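Local coordinates for spermidine synthase (Corynebacterium glutamicum ATCC 13032, PDB 3GJY), which probably transfers an aminopropyl group from decarboxylated S-adenosylmethionine to putrescine to make spermidine, at residues A[72-77]-A[239-244]; A[176-181]-A[287-292]; A[201-206]-A[235-240]; A[211-216]-A[281-286]. All coordinates share one frame; numbering follows the deposited sequence.

Contact 1: residues A[72-77]-A[239-244]; sequences RWIATG and NIILMG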
loop_
_atom_site.group_PDB
_atom_site.type_symbol
_atom_site.label_atom_id
_atom_site.label_comp_id
_atom_site.label_asym_id
_atom_site.label_seq_id
_atom_site.Cartn_x
_atom_site.Cartn_y
_atom_site.Cartn_z
ATOM N N ARG A 72 -6.158 -3.942 6.094
ATOM C CA ARG A 72 -7.044 -5.080 5.864
ATOM C C ARG A 72 -7.533 -5.097 4.410
ATOM O O ARG A 72 -7.676 -6.191 3.810
ATOM C CB ARG A 72 -8.250 -5.003 6.801
ATOM C CG ARG A 72 -7.845 -5.084 8.259
ATOM C CD ARG A 72 -9.058 -4.869 9.161
ATOM N NE ARG A 72 -9.998 -5.975 9.114
ATOM C CZ ARG A 72 -9.967 -7.014 9.950
ATOM N NH1 ARG A 72 -9.030 -7.120 10.896
ATOM N NH2 ARG A 72 -10.871 -7.964 9.830
ATOM N N TRP A 73 -7.825 -3.912 3.866
ATOM C CA TRP A 73 -8.334 -3.830 2.485
ATOM C C TRP A 73 -7.274 -4.227 1.470
ATOM O O TRP A 73 -7.556 -4.969 0.519
ATOM C CB TRP A 73 -8.894 -2.439 2.184
ATOM C CG TRP A 73 -9.963 -2.020 3.159
ATOM C CD1 TRP A 73 -10.684 -2.818 4.008
ATOM C CD2 TRP A 73 -10.427 -0.700 3.355
ATOM N NE1 TRP A 73 -11.549 -2.061 4.765
ATOM C CE2 TRP A 73 -11.428 -0.753 4.368
ATOM C CE3 TRP A 73 -10.111 0.536 2.771
ATOM C CZ2 TRP A 73 -12.091 0.396 4.826
ATOM C CZ3 TRP A 73 -10.804 1.693 3.230
ATOM C CH2 TRP A 73 -11.772 1.597 4.238
ATOM N N ILE A 74 -6.043 -3.736 1.675
ATOM C CA ILE A 74 -4.917 -4.175 0.822
ATOM C C ILE A 74 -4.756 -5.712 0.933
ATOM O O ILE A 74 -4.596 -6.401 -0.085
ATOM C CB ILE A 74 -3.609 -3.463 1.182
ATOM C CG1 ILE A 74 -3.739 -1.980 0.811
ATOM C CG2 ILE A 74 -2.429 -4.105 0.460
ATOM C CD1 ILE A 74 -2.602 -1.124 1.384
ATOM N N ALA A 75 -4.777 -6.241 2.155
ATOM C CA ALA A 75 -4.638 -7.694 2.325
ATOM C C ALA A 75 -5.698 -8.431 1.521
ATOM O O ALA A 75 -5.391 -9.389 0.820
ATOM C CB ALA A 75 -4.766 -8.075 3.800
ATOM N N THR A 76 -6.959 -7.990 1.622
ATOM C CA THR A 76 -8.044 -8.687 0.944
ATOM C C THR A 76 -7.895 -8.596 -0.588
ATOM O O THR A 76 -8.002 -9.619 -1.301
ATOM C CB THR A 76 -9.392 -8.087 1.379
ATOM O OG1 THR A 76 -9.587 -8.375 2.766
ATOM C CG2 THR A 76 -10.547 -8.669 0.532
ATOM N N GLY A 77 -7.655 -7.394 -1.092
ATOM C CA GLY A 77 -7.588 -7.232 -2.548
ATOM C C GLY A 77 -6.374 -7.941 -3.129
ATOM O O GLY A 77 -6.480 -8.600 -4.159
ATOM N N ASN A 239 -9.628 6.529 3.071
ATOM C CA ASN A 239 -8.665 5.817 2.245
ATOM C C ASN A 239 -9.391 5.143 1.139
ATOM O O ASN A 239 -10.500 4.601 1.347
ATOM C CB ASN A 239 -7.931 4.735 3.044
ATOM C CG ASN A 239 -7.101 5.302 4.130
ATOM O OD1 ASN A 239 -7.613 5.591 5.213
ATOM N ND2 ASN A 239 -5.806 5.494 3.867
ATOM N N ILE A 240 -8.738 5.127 -0.016
ATOM C CA ILE A 240 -9.204 4.323 -1.134
ATOM C C ILE A 240 -8.000 3.533 -1.638
ATOM O O ILE A 240 -6.907 4.085 -1.811
ATOM C CB ILE A 240 -9.870 5.228 -2.241
ATOM C CG1 ILE A 240 -10.397 4.376 -3.394
ATOM C CG2 ILE A 240 -8.905 6.331 -2.704
ATOM C CD1 ILE A 240 -11.353 5.145 -4.317
ATOM N N ILE A 241 -8.200 2.243 -1.845
ATOM C CA ILE A 241 -7.148 1.371 -2.371
ATOM C C ILE A 241 -7.327 1.316 -3.899
ATOM O O ILE A 241 -8.386 0.921 -4.402
ATOM C CB ILE A 241 -7.277 -0.047 -1.789
ATOM C CG1 ILE A 241 -7.232 -0.027 -0.236
ATOM C CG2 ILE A 241 -6.175 -0.936 -2.388
ATOM C CD1 ILE A 241 -6.110 0.782 0.386
ATOM N N LEU A 242 -6.295 1.737 -4.622
ATOM C CA LEU A 242 -6.282 1.785 -6.092
ATOM C C LEU A 242 -5.480 0.624 -6.622
ATOM O O LEU A 242 -4.317 0.437 -6.226
ATOM C CB LEU A 242 -5.618 3.095 -6.532
ATOM C CG LEU A 242 -6.150 4.372 -5.846
ATOM C CD1 LEU A 242 -5.367 5.589 -6.369
ATOM C CD2 LEU A 242 -7.653 4.568 -6.101
HETATM N N MSE A 243 -6.094 -0.172 -7.504
HETATM C CA MSE A 243 -5.429 -1.341 -8.053
HETATM C C MSE A 243 -5.310 -1.253 -9.579
HETATM O O MSE A 243 -6.263 -0.856 -10.252
HETATM C CB MSE A 243 -6.109 -2.640 -7.611
HETATM C CG MSE A 243 -6.068 -2.841 -6.097
HETATM SE SE MSE A 243 -6.946 -4.436 -5.515
HETATM C CE MSE A 243 -8.722 -3.759 -5.680
ATOM N N GLY A 244 -4.141 -1.606 -10.110
ATOM C CA GLY A 244 -3.922 -1.613 -11.554
ATOM C C GLY A 244 -3.206 -2.897 -11.950
ATOM O O GLY A 244 -2.357 -3.398 -11.206
#

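Contact 2: residues A[176-181]-A[287-292]; sequences NFTTVE and QARHDG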
loop_
_atom_site.group_PDB
_atom_site.type_symbol
_atom_site.label_atom_id
_atom_site.label_comp_id
_atom_site.label_asym_id
_atom_site.label_seq_id
_atom_site.Cartn_x
_atom_site.Cartn_y
_atom_site.Cartn_z
ATOM N N ASN A 176 5.085 13.162 -7.050
ATOM C CA ASN A 176 5.908 12.258 -7.850
ATOM C C ASN A 176 5.609 10.775 -7.720
ATOM O O ASN A 176 6.155 9.970 -8.457
ATOM C CB ASN A 176 7.409 12.556 -7.756
ATOM C CG ASN A 176 7.974 12.357 -6.398
ATOM O OD1 ASN A 176 7.266 12.108 -5.425
ATOM N ND2 ASN A 176 9.304 12.536 -6.303
ATOM N N PHE A 177 4.687 10.442 -6.821
ATOM C CA PHE A 177 4.167 9.091 -6.709
ATOM C C PHE A 177 2.816 8.944 -7.389
ATOM O O PHE A 177 2.188 7.890 -7.264
ATOM C CB PHE A 177 4.037 8.707 -5.233
ATOM C CG PHE A 177 5.344 8.482 -4.572
ATOM C CD1 PHE A 177 6.100 7.364 -4.859
ATOM C CD2 PHE A 177 5.852 9.434 -3.674
ATOM C CE1 PHE A 177 7.340 7.162 -4.222
ATOM C CE2 PHE A 177 7.090 9.230 -3.052
ATOM C CZ PHE A 177 7.824 8.097 -3.329
ATOM N N THR A 178 2.364 9.971 -8.113
ATOM C CA THR A 178 1.009 9.947 -8.674
ATOM C C THR A 178 0.935 10.153 -10.182
ATOM O O THR A 178 -0.162 10.300 -10.731
ATOM C CB THR A 178 0.099 10.997 -7.995
ATOM O OG1 THR A 178 0.480 12.295 -8.442
ATOM C CG2 THR A 178 0.210 10.890 -6.477
ATOM N N THR A 179 2.090 10.170 -10.834
ATOM C CA THR A 179 2.151 10.562 -12.234
ATOM C C THR A 179 2.221 9.359 -13.155
ATOM O O THR A 179 2.628 8.241 -12.773
ATOM C CB THR A 179 3.401 11.409 -12.522
ATOM O OG1 THR A 179 4.560 10.630 -12.188
ATOM C CG2 THR A 179 3.389 12.673 -11.715
ATOM N N VAL A 180 1.889 9.624 -14.415
ATOM C CA VAL A 180 1.995 8.615 -15.468
ATOM C C VAL A 180 3.421 8.056 -15.522
ATOM O O VAL A 180 3.616 6.843 -15.644
ATOM C CB VAL A 180 1.593 9.229 -16.806
ATOM C CG1 VAL A 180 2.034 8.313 -17.990
ATOM C CG2 VAL A 180 0.060 9.532 -16.823
ATOM N N GLU A 181 4.416 8.922 -15.356
ATOM C CA GLU A 181 5.801 8.454 -15.416
ATOM C C GLU A 181 6.103 7.471 -14.286
ATOM O O GLU A 181 6.752 6.446 -14.513
ATOM C CB GLU A 181 6.781 9.646 -15.367
ATOM C CG GLU A 181 6.776 10.513 -16.651
ATOM C CD GLU A 181 5.606 11.472 -16.715
ATOM O OE1 GLU A 181 4.919 11.708 -15.687
ATOM O OE2 GLU A 181 5.376 12.010 -17.833
ATOM N N GLN A 287 -8.074 14.312 -15.190
ATOM C CA GLN A 287 -6.849 14.442 -15.967
ATOM C C GLN A 287 -5.704 13.742 -15.256
ATOM O O GLN A 287 -5.484 13.955 -14.055
ATOM C CB GLN A 287 -6.517 15.917 -16.144
ATOM C CG GLN A 287 -7.635 16.714 -16.858
ATOM C CD GLN A 287 -8.070 16.095 -18.175
ATOM O OE1 GLN A 287 -7.308 16.088 -19.145
ATOM N NE2 GLN A 287 -9.303 15.581 -18.225
ATOM N N ALA A 288 -4.980 12.925 -16.015
ATOM C CA ALA A 288 -3.770 12.299 -15.496
ATOM C C ALA A 288 -2.740 13.354 -15.161
ATOM O O ALA A 288 -2.687 14.427 -15.784
ATOM C CB ALA A 288 -3.196 11.319 -16.509
ATOM N N ARG A 289 -1.913 13.018 -14.184
ATOM C CA ARG A 289 -0.782 13.886 -13.800
ATOM C C ARG A 289 0.518 13.415 -14.428
ATOM O O ARG A 289 0.717 12.212 -14.651
ATOM C CB ARG A 289 -0.581 13.904 -12.296
ATOM C CG ARG A 289 -1.815 14.374 -11.529
ATOM C CD ARG A 289 -1.556 14.267 -10.061
ATOM N NE ARG A 289 -2.641 14.821 -9.260
ATOM C CZ ARG A 289 -2.695 14.726 -7.939
ATOM N NH1 ARG A 289 -1.738 14.084 -7.264
ATOM N NH2 ARG A 289 -3.723 15.277 -7.287
ATOM N N HIS A 290 1.397 14.377 -14.687
ATOM C CA HIS A 290 2.732 14.118 -15.216
ATOM C C HIS A 290 3.775 14.765 -14.327
ATOM O O HIS A 290 3.495 15.749 -13.629
ATOM C CB HIS A 290 2.852 14.616 -16.658
ATOM C CG HIS A 290 2.129 13.741 -17.617
ATOM N ND1 HIS A 290 2.742 12.696 -18.266
ATOM C CD2 HIS A 290 0.821 13.700 -17.978
ATOM C CE1 HIS A 290 1.860 12.086 -19.037
ATOM N NE2 HIS A 290 0.685 12.661 -18.866
ATOM N N ASP A 291 4.980 14.200 -14.343
ATOM C CA ASP A 291 6.106 14.805 -13.635
ATOM C C ASP A 291 6.246 16.259 -14.068
ATOM O O ASP A 291 6.076 16.582 -15.244
ATOM C CB ASP A 291 7.413 14.097 -13.988
ATOM C CG ASP A 291 7.524 12.699 -13.378
ATOM O OD1 ASP A 291 6.734 12.333 -12.482
ATOM O OD2 ASP A 291 8.444 12.006 -13.802
ATOM N N GLY A 292 6.533 17.102 -13.088
ATOM C CA GLY A 292 6.851 18.494 -13.352
ATOM C C GLY A 292 8.141 18.678 -14.132
ATOM O O GLY A 292 9.025 17.798 -14.157
HETATM O O HOH W 1 -2.021 10.466 -12.859
HETATM O O HOH W 2 6.998 14.471 -17.720
#

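Contact 3: residues A[201-206]-A[235-240]; sequences GDHSDL and RRYGNI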
loop_
_atom_site.group_PDB
_atom_site.type_symbol
_atom_site.label_atom_id
_atom_site.label_comp_id
_atom_site.label_asym_id
_atom_site.label_seq_id
_atom_site.Cartn_x
_atom_site.Cartn_y
_atom_site.Cartn_z
ATOM N N GLY A 201 -4.896 8.348 0.360
ATOM C CA GLY A 201 -5.715 9.143 1.289
ATOM C C GLY A 201 -6.257 10.369 0.564
ATOM O O GLY A 201 -5.514 11.055 -0.162
ATOM N N ASP A 202 -7.557 10.629 0.711
ATOM C CA ASP A 202 -8.138 11.783 0.008
ATOM C C ASP A 202 -9.330 12.362 0.768
ATOM O O ASP A 202 -10.030 11.654 1.518
ATOM C CB ASP A 202 -8.486 11.433 -1.461
ATOM C CG ASP A 202 -8.451 12.660 -2.403
ATOM O OD1 ASP A 202 -8.207 13.810 -1.945
ATOM O OD2 ASP A 202 -8.666 12.498 -3.621
ATOM N N HIS A 203 -9.533 13.673 0.608
ATOM C CA HIS A 203 -10.786 14.282 1.092
ATOM C C HIS A 203 -11.824 14.318 -0.019
ATOM O O HIS A 203 -11.510 14.066 -1.189
ATOM C CB HIS A 203 -10.626 15.645 1.790
ATOM C CG HIS A 203 -9.329 16.332 1.520
ATOM N ND1 HIS A 203 -8.509 16.784 2.531
ATOM C CD2 HIS A 203 -8.715 16.662 0.359
ATOM C CE1 HIS A 203 -7.433 17.342 2.006
ATOM N NE2 HIS A 203 -7.533 17.282 0.690
ATOM N N SER A 204 -13.053 14.649 0.350
ATOM C CA SER A 204 -14.185 14.104 -0.354
ATOM C C SER A 204 -14.505 14.630 -1.773
ATOM O O SER A 204 -15.336 14.050 -2.452
ATOM C CB SER A 204 -15.396 14.022 0.589
ATOM O OG SER A 204 -15.207 12.942 1.519
ATOM N N ASP A 205 -13.778 15.635 -2.253
ATOM C CA ASP A 205 -13.805 15.995 -3.676
ATOM C C ASP A 205 -13.201 14.850 -4.542
ATOM O O ASP A 205 -13.532 14.675 -5.716
ATOM C CB ASP A 205 -13.073 17.345 -3.914
ATOM C CG ASP A 205 -11.572 17.289 -3.575
ATOM O OD1 ASP A 205 -11.157 17.716 -2.463
ATOM O OD2 ASP A 205 -10.796 16.820 -4.428
ATOM N N LEU A 206 -12.307 14.083 -3.930
ATOM C CA LEU A 206 -11.706 12.908 -4.561
ATOM C C LEU A 206 -10.901 13.205 -5.830
ATOM O O LEU A 206 -10.655 12.298 -6.629
ATOM C CB LEU A 206 -12.761 11.817 -4.801
ATOM C CG LEU A 206 -13.466 11.351 -3.525
ATOM C CD1 LEU A 206 -14.506 10.282 -3.791
ATOM C CD2 LEU A 206 -12.439 10.832 -2.526
ATOM N N ARG A 235 -18.489 12.486 3.542
ATOM C CA ARG A 235 -18.652 12.707 4.986
ATOM C C ARG A 235 -17.350 13.009 5.717
ATOM O O ARG A 235 -17.339 13.741 6.714
ATOM C CB ARG A 235 -19.304 11.505 5.657
ATOM C CG ARG A 235 -20.770 11.291 5.347
ATOM C CD ARG A 235 -21.128 9.906 5.810
ATOM N NE ARG A 235 -22.567 9.707 5.904
ATOM C CZ ARG A 235 -23.142 8.515 6.019
ATOM N NH1 ARG A 235 -24.466 8.423 6.099
ATOM N NH2 ARG A 235 -22.390 7.418 6.053
ATOM N N ARG A 236 -16.252 12.416 5.247
ATOM C CA ARG A 236 -14.962 12.601 5.883
ATOM C C ARG A 236 -13.809 12.231 4.930
ATOM O O ARG A 236 -14.028 11.695 3.849
ATOM C CB ARG A 236 -14.886 11.807 7.205
ATOM C CG ARG A 236 -15.152 10.285 7.088
ATOM C CD ARG A 236 -14.468 9.513 8.231
ATOM N NE ARG A 236 -14.756 8.071 8.249
ATOM C CZ ARG A 236 -14.205 7.155 7.445
ATOM N NH1 ARG A 236 -13.329 7.498 6.497
ATOM N NH2 ARG A 236 -14.552 5.875 7.587
ATOM N N TYR A 237 -12.591 12.587 5.334
ATOM C CA TYR A 237 -11.358 12.069 4.746
ATOM C C TYR A 237 -11.357 10.564 4.954
ATOM O O TYR A 237 -11.881 10.043 5.954
ATOM C CB TYR A 237 -10.157 12.724 5.459
ATOM C CG TYR A 237 -8.775 12.401 4.927
ATOM C CD1 TYR A 237 -8.050 11.273 5.384
ATOM C CD2 TYR A 237 -8.161 13.260 4.012
ATOM C CE1 TYR A 237 -6.723 10.966 4.884
ATOM C CE2 TYR A 237 -6.866 12.988 3.526
ATOM C CZ TYR A 237 -6.167 11.856 3.964
ATOM O OH TYR A 237 -4.902 11.635 3.458
ATOM N N GLY A 238 -10.759 9.846 4.003
ATOM C CA GLY A 238 -10.650 8.412 4.108
ATOM C C GLY A 238 -9.613 7.842 3.157
ATOM O O GLY A 238 -8.820 8.565 2.553
ATOM N N ASN A 239 -9.628 6.529 3.071
ATOM C CA ASN A 239 -8.665 5.817 2.245
ATOM C C ASN A 239 -9.391 5.143 1.139
ATOM O O ASN A 239 -10.500 4.601 1.347
ATOM C CB ASN A 239 -7.931 4.735 3.044
ATOM C CG ASN A 239 -7.101 5.302 4.130
ATOM O OD1 ASN A 239 -7.613 5.591 5.213
ATOM N ND2 ASN A 239 -5.806 5.494 3.867
ATOM N N ILE A 240 -8.738 5.127 -0.016
ATOM C CA ILE A 240 -9.204 4.323 -1.134
ATOM C C ILE A 240 -8.000 3.533 -1.638
ATOM O O ILE A 240 -6.907 4.085 -1.811
ATOM C CB ILE A 240 -9.870 5.228 -2.241
ATOM C CG1 ILE A 240 -10.397 4.376 -3.394
ATOM C CG2 ILE A 240 -8.905 6.331 -2.704
ATOM C CD1 ILE A 240 -11.353 5.145 -4.317
#

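Contact 4: residues A[211-216]-A[281-286]; sequences SELAGM and KFASGA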
loop_
_atom_site.group_PDB
_atom_site.type_symbol
_atom_site.label_atom_id
_atom_site.label_comp_id
_atom_site.label_asym_id
_atom_site.label_seq_id
_atom_site.Cartn_x
_atom_site.Cartn_y
_atom_site.Cartn_z
ATOM N N SER A 211 -7.474 11.580 -10.278
ATOM C CA SER A 211 -6.323 11.847 -11.132
ATOM C C SER A 211 -5.314 10.682 -11.104
ATOM O O SER A 211 -4.697 10.362 -12.123
ATOM C CB SER A 211 -5.655 13.158 -10.736
ATOM O OG SER A 211 -6.425 14.253 -11.234
ATOM N N GLU A 212 -5.162 10.039 -9.943
ATOM C CA GLU A 212 -4.252 8.869 -9.888
ATOM C C GLU A 212 -4.809 7.794 -10.794
ATOM O O GLU A 212 -4.059 7.186 -11.577
ATOM C CB GLU A 212 -4.105 8.319 -8.461
ATOM C CG GLU A 212 -3.364 9.249 -7.540
ATOM C CD GLU A 212 -2.596 8.512 -6.502
ATOM O OE1 GLU A 212 -1.866 7.610 -6.935
ATOM O OE2 GLU A 212 -2.642 8.898 -5.317
ATOM N N LEU A 213 -6.104 7.513 -10.646
ATOM C CA LEU A 213 -6.738 6.528 -11.517
ATOM C C LEU A 213 -6.611 6.852 -13.016
ATOM O O LEU A 213 -6.360 5.947 -13.835
ATOM C CB LEU A 213 -8.226 6.299 -11.158
ATOM C CG LEU A 213 -8.368 5.579 -9.808
ATOM C CD1 LEU A 213 -9.785 5.841 -9.242
ATOM C CD2 LEU A 213 -8.126 4.090 -9.978
ATOM N N ALA A 214 -6.836 8.120 -13.385
ATOM C CA ALA A 214 -6.653 8.530 -14.778
ATOM C C ALA A 214 -5.245 8.179 -15.304
ATOM O O ALA A 214 -5.090 7.637 -16.401
ATOM C CB ALA A 214 -6.961 10.046 -14.957
ATOM N N GLY A 215 -4.215 8.389 -14.480
ATOM C CA GLY A 215 -2.858 8.073 -14.909
ATOM C C GLY A 215 -2.649 6.569 -14.993
ATOM O O GLY A 215 -2.044 6.079 -15.932
HETATM N N MSE A 216 -3.174 5.855 -14.001
HETATM C CA MSE A 216 -3.085 4.384 -14.002
HETATM C C MSE A 216 -3.741 3.790 -15.260
HETATM O O MSE A 216 -3.237 2.807 -15.827
HETATM C CB MSE A 216 -3.719 3.794 -12.741
HETATM C CG MSE A 216 -2.877 4.166 -11.494
HETATM SE SE MSE A 216 -3.895 3.872 -9.864
HETATM C CE MSE A 216 -3.954 1.944 -10.014
ATOM N N LYS A 281 -16.187 4.916 -14.779
ATOM C CA LYS A 281 -17.180 6.002 -14.613
ATOM C C LYS A 281 -16.777 6.989 -13.533
ATOM O O LYS A 281 -16.831 8.213 -13.741
ATOM C CB LYS A 281 -18.537 5.411 -14.294
ATOM C CG LYS A 281 -19.164 4.687 -15.472
ATOM C CD LYS A 281 -20.515 4.212 -15.051
ATOM C CE LYS A 281 -20.527 2.726 -14.859
ATOM N NZ LYS A 281 -20.688 2.095 -16.193
ATOM N N PHE A 282 -16.299 6.468 -12.393
ATOM C CA PHE A 282 -15.892 7.288 -11.248
ATOM C C PHE A 282 -14.806 8.309 -11.631
ATOM O O PHE A 282 -14.854 9.470 -11.213
ATOM C CB PHE A 282 -15.361 6.332 -10.159
ATOM C CG PHE A 282 -14.737 7.010 -8.963
ATOM C CD1 PHE A 282 -15.512 7.693 -8.010
ATOM C CD2 PHE A 282 -13.351 6.897 -8.730
ATOM C CE1 PHE A 282 -14.912 8.264 -6.873
ATOM C CE2 PHE A 282 -12.763 7.463 -7.596
ATOM C CZ PHE A 282 -13.529 8.157 -6.669
ATOM N N ALA A 283 -13.824 7.863 -12.412
ATOM C CA ALA A 283 -12.683 8.692 -12.764
ATOM C C ALA A 283 -12.807 9.345 -14.140
ATOM O O ALA A 283 -11.861 10.001 -14.603
ATOM C CB ALA A 283 -11.427 7.864 -12.691
ATOM N N SER A 284 -13.946 9.156 -14.801
ATOM C CA SER A 284 -14.179 9.764 -16.111
ATOM C C SER A 284 -13.993 11.275 -16.025
ATOM O O SER A 284 -14.401 11.925 -15.043
ATOM C CB SER A 284 -15.584 9.437 -16.603
ATOM O OG SER A 284 -15.764 9.855 -17.949
ATOM N N GLY A 285 -13.344 11.830 -17.032
ATOM C CA GLY A 285 -13.127 13.273 -17.054
ATOM C C GLY A 285 -11.920 13.772 -16.263
ATOM O O GLY A 285 -11.473 14.905 -16.461
ATOM N N ALA A 286 -11.363 12.938 -15.377
ATOM C CA ALA A 286 -10.207 13.348 -14.596
ATOM C C ALA A 286 -8.965 13.372 -15.478
ATOM O O ALA A 286 -8.832 12.551 -16.407
ATOM C CB ALA A 286 -9.976 12.399 -13.397
#

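Contact 1: residues A[72-77]-A[239-244]
Ile241 on strand 239-244 meets Trp73 and Ile74 on helix 72-77, a helix-on-sheet packing in the Rossmann-like fold that spermidine synthases share with AdoMet-dependent methyltransferases. The helix runs nearly along the strand, their axes 25° apart and 9.2 Å at closest approach, and no hydrogen bond joins them. Ile241 reaches across with CG1 anti to its own carbonyl carbon, and chi2 (-48°) turns Ile241 CD1 to 3.7 Å from Ile74 CG1. The two isoleucine side chains cross at about a right angle; CG1 and CD1 of Ile241 both lie against Ile74 CG1. Ile241 CG1 also lies 3.8 Å from Trp73 CB, at the root of the indole.

Trp73 turns its CG beside the backbone N, which carries the six-membered ring toward the start of the strand. There the ring offers its edge: Trp73 CZ3 stands 3.5 Å from the backbone O of Asn239, which lies in the indole plane; the Asn239 side-chain amide is turned 76° from the ring. That amide is engaged by Asn199 on the adjoining strand 194-202. Large apolar residues suit this buried layer, and Ile226 of strand 222-227 extends it. One turn further along the helix, the chain of Met243, a selenomethionine, meets a residue without a side chain: Met243 SE approaches Gly77 CA to 4.1 Å.

Contact 2: residues A[176-181]-A[287-292]
Glu181 and His290 form a His-carboxylate hydrogen bond where the tail 287-292 crosses the N-terminal end of helix 180-189. ND1 of His290 donates to Glu181 OE2 over 2.8 Å, nearly straight at 174°; the acceptor lies in the imidazole plane and is met on its syn side. The bend of Glu181 at chi2 (79°) folds the carboxylate back toward the tail, where Glu181 OE1 accepts Asp291 N at 2.8 Å from above the carboxylate plane. That backbone donor may partly offset the nearness of the Asp291 carboxylate, which itself forms a salt bridge with Arg149.

Thr179 is the N-cap of the helix. Thr179 OG1 accepts Phe182 N and donates to Asp291 OD1 (2.8 Å), a double role that suits a hydroxyl. Next to it, Val180 N gives a hydrogen bond to Arg289 O at 2.9 Å. Val180 CG2 lies over a face of the His290 ring in a CH-pi contact and also packs on Ala288 CB at 3.7 Å.

At the far end the extended side chain of Arg289 reaches across to Thr178. A water bridges Thr178 O and Arg289 N, and the Thr178 hydroxyl, also bonded to Gln175 O, receives Arg289 NH1 in the guanidinium plane, with NH1 3.1 Å from Thr178 OG1.

Contact 3: residues A[201-206]-A[235-240]
Asp202 and Gly238 face each other as an antiparallel hydrogen-bonded pair: Asp202 N donates to Gly238 O at 3.0 Å, and Gly238 N returns a longer bond of 3.2 Å to Asp202 O. Gly201 and Asn239 follow as the non-hydrogen-bonded pair. Beyond the strand end, Ser204 OG is hydrogen-bonded to Met231 O and lies 2.9 Å from Arg236 O. Arg236 curls back so that NH1 donates to Tyr237 O, while NH2 forms a salt bridge with Asp228.

Around this frame the packing is mostly Tyr237. With CG anti to the backbone N (chi1 -175°), the phenol lies over the Gly201-Asp202 backbone. Asp202 N sits 3.6 Å above one face of the Tyr237 ring, and Tyr237 OH comes within 3.4 Å of Gly201 CA. Glycine suits position 201 because a beta carbon would collide with that hydroxyl. The edge of Tyr237 turns toward the face of His203 in an offset edge-to-face pair, planes at 73°.

The pairing joins the C-terminal end of strand 194-202 to the start of strand 238-245. From here the chain turns at His203-Leu206 into helix 207-219, whose Ala209 N is held by Asp202 OD2, while Leu206 packs on helix 229-232.

Contact 4: residues A[211-216]-A[281-286]
Leu213 and Ala214 on helix 211-216 pack against segment 281-286, which ends helix 276-282 and turns into the tail. The close-fitting part is apolar. Leu213 CB lies 3.9 Å from Ala283 CB, and the CD1 branch of Leu213 comes 3.8 Å from Phe282 CD2, meeting the phenyl ring at its edge and in its plane. Phe282 places its ring there by setting CG anti to the backbone N (chi1 173°), and the two side chains cross at about a right angle. Small residues let the backbones come near: Ala214 CB is 3.4 Å from Ala286 O, and Ala286 CB stands 4.1 Å from Ser211 N.

The outer side is looser. Ser284 and Gly285 form the middle of a type II turn from Ala283 to Ala286, exposed and making no contact with the helix. Glycine fits this turn because its positive phi (84°) would jam a beta carbon against the preceding carbonyl O. Ser211 points its CB away from the turn.

No hydrogen bond links the two segments themselves. Helix 207-219 lies against the sheet through Leu242, with the chain from 276-282 packed along its flank: a helix layer over a sheet, as in Rossmann-like folds.

Strand 238-245 and helix 207-219 tie the four contacts together. Contacts 1 and 3 share Asn239 and Ile240, their centres 14 Å apart. Contact 4 reaches the same strand from the side away from helix 69-85: Met216 CE lies 3.5 Å from Met243 C, and Leu242 CD1 is 3.7 Å from Glu212 CB. It also meets contact 3, where Leu206 CD1 is 3.7 Å from Phe282 CE1. Contact 2, centred 12 Å from contact 4, lies on the chain that follows directly from residue 286, with Ala288 CB 3.6 Å from Gly215 CA. Contacts 1 and 2 do not touch, their nearest atoms being about 8 Å apart. None of the four involves a bound ligand.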